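Long-range contact in transketolase (Campylobacter jejuni, PDB 3M6L), which belongs to the transketolase family of thiamine diphosphate-dependent enzymes and binds this cofactor together with a calcium ion: residues R63-G68 / I114-L119. Residues are numbered along the deposited sequence; the frame is centred on the assembly and turned at random.
Sequences RLVFSG and IATGPL. With TPP (thiamine diphosphate), chain C.
Phe66 meets Thr116 through its backbone carbonyl, while its ring leads away from the 114-119 loop and takes Leu64 CD2 in plane at its edge. Two further flat groups that meet the loop are the rings of thiamine diphosphate. Leu119 lies within the bend between them: CD1 stands between the faces of the two rings, 3.5 Å from C4 of the thiazolium, while CG sits above the N3' edge of the aminopyrimidine, 3.5 Å from N3'. The aminopyrimidine rim is read by backbone: N4' donates to Gly117 O (2.8 Å) and Leu119 N donates to N3' (3.0 Å), both nearly straight. Gly117 reaches this geometry with a positive phi of 143°, and its own buried N has no partner.

Behind the cofactor, the loop is tied to the end of strand 63-66. Thr116 OG1 sits between its backbone N and carbonyl carbon (chi1 56°), from where it donates a 2.8 Å bond to Phe66 O, approaching almost head-on (C=O...donor angle 167°). A water extends the link by donating to Ser67 O and Pro118 O, while Ser67 OG turns to Asp157. Farther back, Val65 CG1 packs against Ile114 CG2 at 4.1 Å, and both side chains also touch Phe129 of helix 121-140.

Tyr423 of the second subunit hydrogen-bonds through OH to Leu119 O, and Ile392 of that subunit packs on Leu119. An outer strand of the parallel sheet thus supports a cofactor loop at the subunit interface, with a leucine in the bend consistent with the V conformation characteristic of thiamine diphosphate enzymes.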
ATOM      1  N   ARG A  63      -7.420   9.572  24.934  1.00 14.94           N
ATOM      2  CA  ARG A  63      -6.365   8.923  24.111  1.00 15.25           C
ATOM      3  C   ARG A  63      -5.798  10.076  23.286  1.00 16.65           C
ATOM      4  O   ARG A  63      -6.530  10.723  22.500  1.00 16.74           O
ATOM      5  CB  ARG A  63      -6.989   7.878  23.190  1.00 17.28           C
ATOM      6  CG  ARG A  63      -7.753   6.676  23.726  1.00 16.48           C
ATOM      7  CD  ARG A  63      -6.994   5.908  24.700  1.00 18.37           C
ATOM      8  NE  ARG A  63      -7.502   4.584  25.082  1.00 15.52           N
ATOM      9  CZ  ARG A  63      -8.540   4.322  25.877  1.00 12.50           C
ATOM     10  NH1 ARG A  63      -9.205   5.291  26.468  1.00 17.16           N
ATOM     11  NH2 ARG A  63      -8.834   3.076  26.173  1.00 13.32           N
ATOM     12  N   LEU A  64      -4.501  10.267  23.374  1.00 14.93           N
ATOM     13  CA  LEU A  64      -3.705  11.288  22.736  1.00 15.64           C
ATOM     14  C   LEU A  64      -2.822  10.607  21.663  1.00 16.67           C
ATOM     15  O   LEU A  64      -2.050   9.703  21.975  1.00 17.95           O
ATOM     16  CB  LEU A  64      -2.812  12.072  23.727  1.00 16.77           C
ATOM     17  CG  LEU A  64      -1.861  13.076  23.134  1.00 17.60           C
ATOM     18  CD1 LEU A  64      -2.609  14.177  22.375  1.00 19.40           C
ATOM     19  CD2 LEU A  64      -0.853  13.645  24.271  1.00 17.13           C
ATOM     20  N   VAL A  65      -3.016  10.990  20.405  1.00 15.36           N
ATOM     21  CA  VAL A  65      -2.182  10.452  19.290  1.00 15.12           C
ATOM     22  C   VAL A  65      -1.403  11.553  18.573  1.00 15.86           C
ATOM     23  O   VAL A  65      -1.998  12.545  18.081  1.00 16.18           O
ATOM     24  CB  VAL A  65      -3.056   9.724  18.269  1.00 16.60           C
ATOM     25  CG1 VAL A  65      -2.225   9.216  17.036  1.00 13.55           C
ATOM     26  CG2 VAL A  65      -3.882   8.604  18.965  1.00 16.65           C
ATOM     27  N   PHE A  66      -0.095  11.374  18.459  1.00 16.98           N
ATOM     28  CA  PHE A  66       0.750  12.297  17.664  1.00 18.10           C
ATOM     29  C   PHE A  66       0.910  11.630  16.300  1.00 17.72           C
ATOM     30  O   PHE A  66       1.787  10.796  16.099  1.00 17.59           O
ATOM     31  CB  PHE A  66       2.176  12.473  18.248  1.00 19.18           C
ATOM     32  CG  PHE A  66       2.291  13.480  19.336  1.00 20.51           C
ATOM     33  CD1 PHE A  66       1.434  13.481  20.392  1.00 19.19           C
ATOM     34  CD2 PHE A  66       3.374  14.383  19.319  1.00 26.03           C
ATOM     35  CE1 PHE A  66       1.587  14.418  21.446  1.00 23.12           C
ATOM     36  CE2 PHE A  66       3.531  15.292  20.330  1.00 24.50           C
ATOM     37  CZ  PHE A  66       2.628  15.308  21.393  1.00 24.88           C
ATOM     38  N   SER A  67       0.082  12.004  15.326  1.00 16.47           N
ATOM     39  CA  SER A  67       0.237  11.416  13.962  1.00 16.47           C
ATOM     40  C   SER A  67       1.531  11.718  13.276  1.00 17.26           C
ATOM     41  O   SER A  67       2.055  10.896  12.497  1.00 17.96           O
ATOM     42  CB  SER A  67      -0.938  11.796  13.059  1.00 17.35           C
ATOM     43  OG  SER A  67      -1.062  10.902  11.922  1.00 19.09           O
ATOM     44  N   GLY A  68       2.049  12.885  13.533  1.00 16.14           N
ATOM     45  CA  GLY A  68       3.335  13.314  13.064  1.00 17.42           C
ATOM     46  C   GLY A  68       4.311  12.779  14.093  1.00 18.80           C
ATOM     47  O   GLY A  68       4.676  13.492  15.022  1.00 19.74           O
ATOM     48  N   ILE A 114       0.071   4.534  20.521  1.00 14.61           N
ATOM     49  CA  ILE A 114       0.162   3.764  19.270  1.00 15.04           C
ATOM     50  C   ILE A 114       1.434   4.191  18.579  1.00 13.02           C
ATOM     51  O   ILE A 114       1.856   5.347  18.722  1.00 14.83           O
ATOM     52  CB  ILE A 114      -1.118   3.866  18.391  1.00 14.11           C
ATOM     53  CG1 ILE A 114      -1.209   2.830  17.267  1.00 17.90           C
ATOM     54  CG2 ILE A 114      -1.292   5.288  17.842  1.00 15.85           C
ATOM     55  CD1 ILE A 114      -2.607   2.441  16.909  1.00 17.72           C
ATOM     56  N   ALA A 115       2.111   3.243  17.920  1.00 12.80           N
ATOM     57  CA  ALA A 115       3.302   3.585  17.180  1.00 13.04           C
ATOM     58  C   ALA A 115       2.940   4.472  15.967  1.00 14.39           C
ATOM     59  O   ALA A 115       2.082   4.110  15.152  1.00 15.30           O
ATOM     60  CB  ALA A 115       4.052   2.296  16.719  1.00 14.91           C
ATOM     61  N   THR A 116       3.670   5.535  15.721  1.00 15.99           N
ATOM     62  CA  THR A 116       3.424   6.350  14.512  1.00 16.04           C
ATOM     63  C   THR A 116       4.809   6.702  13.898  1.00 17.01           C
ATOM     64  O   THR A 116       5.824   6.181  14.347  1.00 19.59           O
ATOM     65  CB  THR A 116       2.649   7.668  14.803  1.00 14.67           C
ATOM     66  OG1 THR A 116       3.334   8.457  15.783  1.00 15.33           O
ATOM     67  CG2 THR A 116       1.302   7.316  15.329  1.00 13.87           C
ATOM     68  N   GLY A 117       4.822   7.401  12.766  1.00 19.02           N
ATOM     69  CA  GLY A 117       6.073   7.451  11.954  1.00 16.78           C
ATOM     70  C   GLY A 117       5.714   7.434  10.460  1.00 16.69           C
ATOM     71  O   GLY A 117       6.043   8.346   9.768  1.00 20.16           O
ATOM     72  N   PRO A 118       4.908   6.504  10.030  1.00 14.48           N
ATOM     73  CA  PRO A 118       4.414   6.532   8.665  1.00 13.72           C
ATOM     74  C   PRO A 118       3.232   7.468   8.640  1.00 14.29           C
ATOM     75  O   PRO A 118       2.261   7.278   9.363  1.00 15.17           O
ATOM     76  CB  PRO A 118       3.990   5.087   8.399  1.00 15.52           C
ATOM     77  CG  PRO A 118       4.756   4.324   9.457  1.00 15.71           C
ATOM     78  CD  PRO A 118       4.782   5.154  10.634  1.00 15.47           C
ATOM     79  N   LEU A 119       3.288   8.490   7.827  1.00 14.30           N
ATOM     80  CA  LEU A 119       2.301   9.555   7.927  1.00 15.10           C
ATOM     81  C   LEU A 119       0.929   9.080   7.513  1.00 15.07           C
ATOM     82  O   LEU A 119       0.715   8.133   6.658  1.00 14.34           O
ATOM     83  CB  LEU A 119       2.743  10.721   7.088  1.00 16.72           C
ATOM     84  CG  LEU A 119       3.934  11.511   7.618  1.00 17.30           C
ATOM     85  CD1 LEU A 119       4.496  12.373   6.445  1.00 21.90           C
ATOM     86  CD2 LEU A 119       3.509  12.420   8.768  1.00 21.04           C
TER
HETATM   87  N1' TPP C5001       5.767   9.216   3.639  1.00 14.41           N
HETATM   88  C2' TPP C5001       5.225   8.677   4.729  1.00 12.53           C
HETATM   89  CM2 TPP C5001       4.040   7.753   4.523  1.00 12.62           C
HETATM   90  N3' TPP C5001       5.625   8.840   6.010  1.00 11.60           N
HETATM   91  C4' TPP C5001       6.722   9.562   6.254  1.00 15.90           C
HETATM   92  N4' TPP C5001       7.117   9.655   7.504  1.00 13.97           N
HETATM   93  C5' TPP C5001       7.385  10.254   5.097  1.00 16.29           C
HETATM   94  C6' TPP C5001       6.862  10.025   3.825  1.00 12.85           C
HETATM   95  C7' TPP C5001       8.633  11.191   5.315  1.00 19.49           C
HETATM   96  N3  TPP C5001       8.181  12.507   6.007  1.00 25.42           N
HETATM   97  C2  TPP C5001       8.182  12.870   7.349  1.00 36.59           C
HETATM   98  S1  TPP C5001       7.435  14.396   7.855  1.00 36.86           S
HETATM   99  C5  TPP C5001       7.185  14.697   6.144  1.00 32.43           C
HETATM  100  C4  TPP C5001       7.620  13.544   5.337  1.00 31.23           C
HETATM  101  CM4 TPP C5001       7.379  13.588   3.880  1.00 27.67           C
HETATM  102  C6  TPP C5001       6.558  15.936   5.550  1.00 33.13           C
HETATM  103  C7  TPP C5001       6.559  17.213   6.376  1.00 34.23           C
HETATM  104  O7  TPP C5001       5.382  16.983   7.038  1.00 29.75           O
HETATM  105  PA  TPP C5001       4.558  17.854   7.993  1.00 21.69           P
HETATM  106  O1A TPP C5001       3.453  16.950   8.329  1.00 23.42           O
HETATM  107  O2A TPP C5001       4.197  19.097   7.213  1.00 19.09           O
HETATM  108  O3A TPP C5001       5.569  18.169   9.146  1.00 19.62           O
HETATM  109  PB  TPP C5001       6.303  19.461   9.767  1.00 24.54           P
HETATM  110  O1B TPP C5001       6.374  19.172  11.211  1.00 30.25           O
HETATM  111  O2B TPP C5001       5.586  20.721   9.371  1.00 20.46           O
HETATM  112  O3B TPP C5001       7.635  19.597   9.107  1.00 34.46           O
HETATM  113  O   HOH W   1       1.274   8.364  11.761  1.00 16.96           O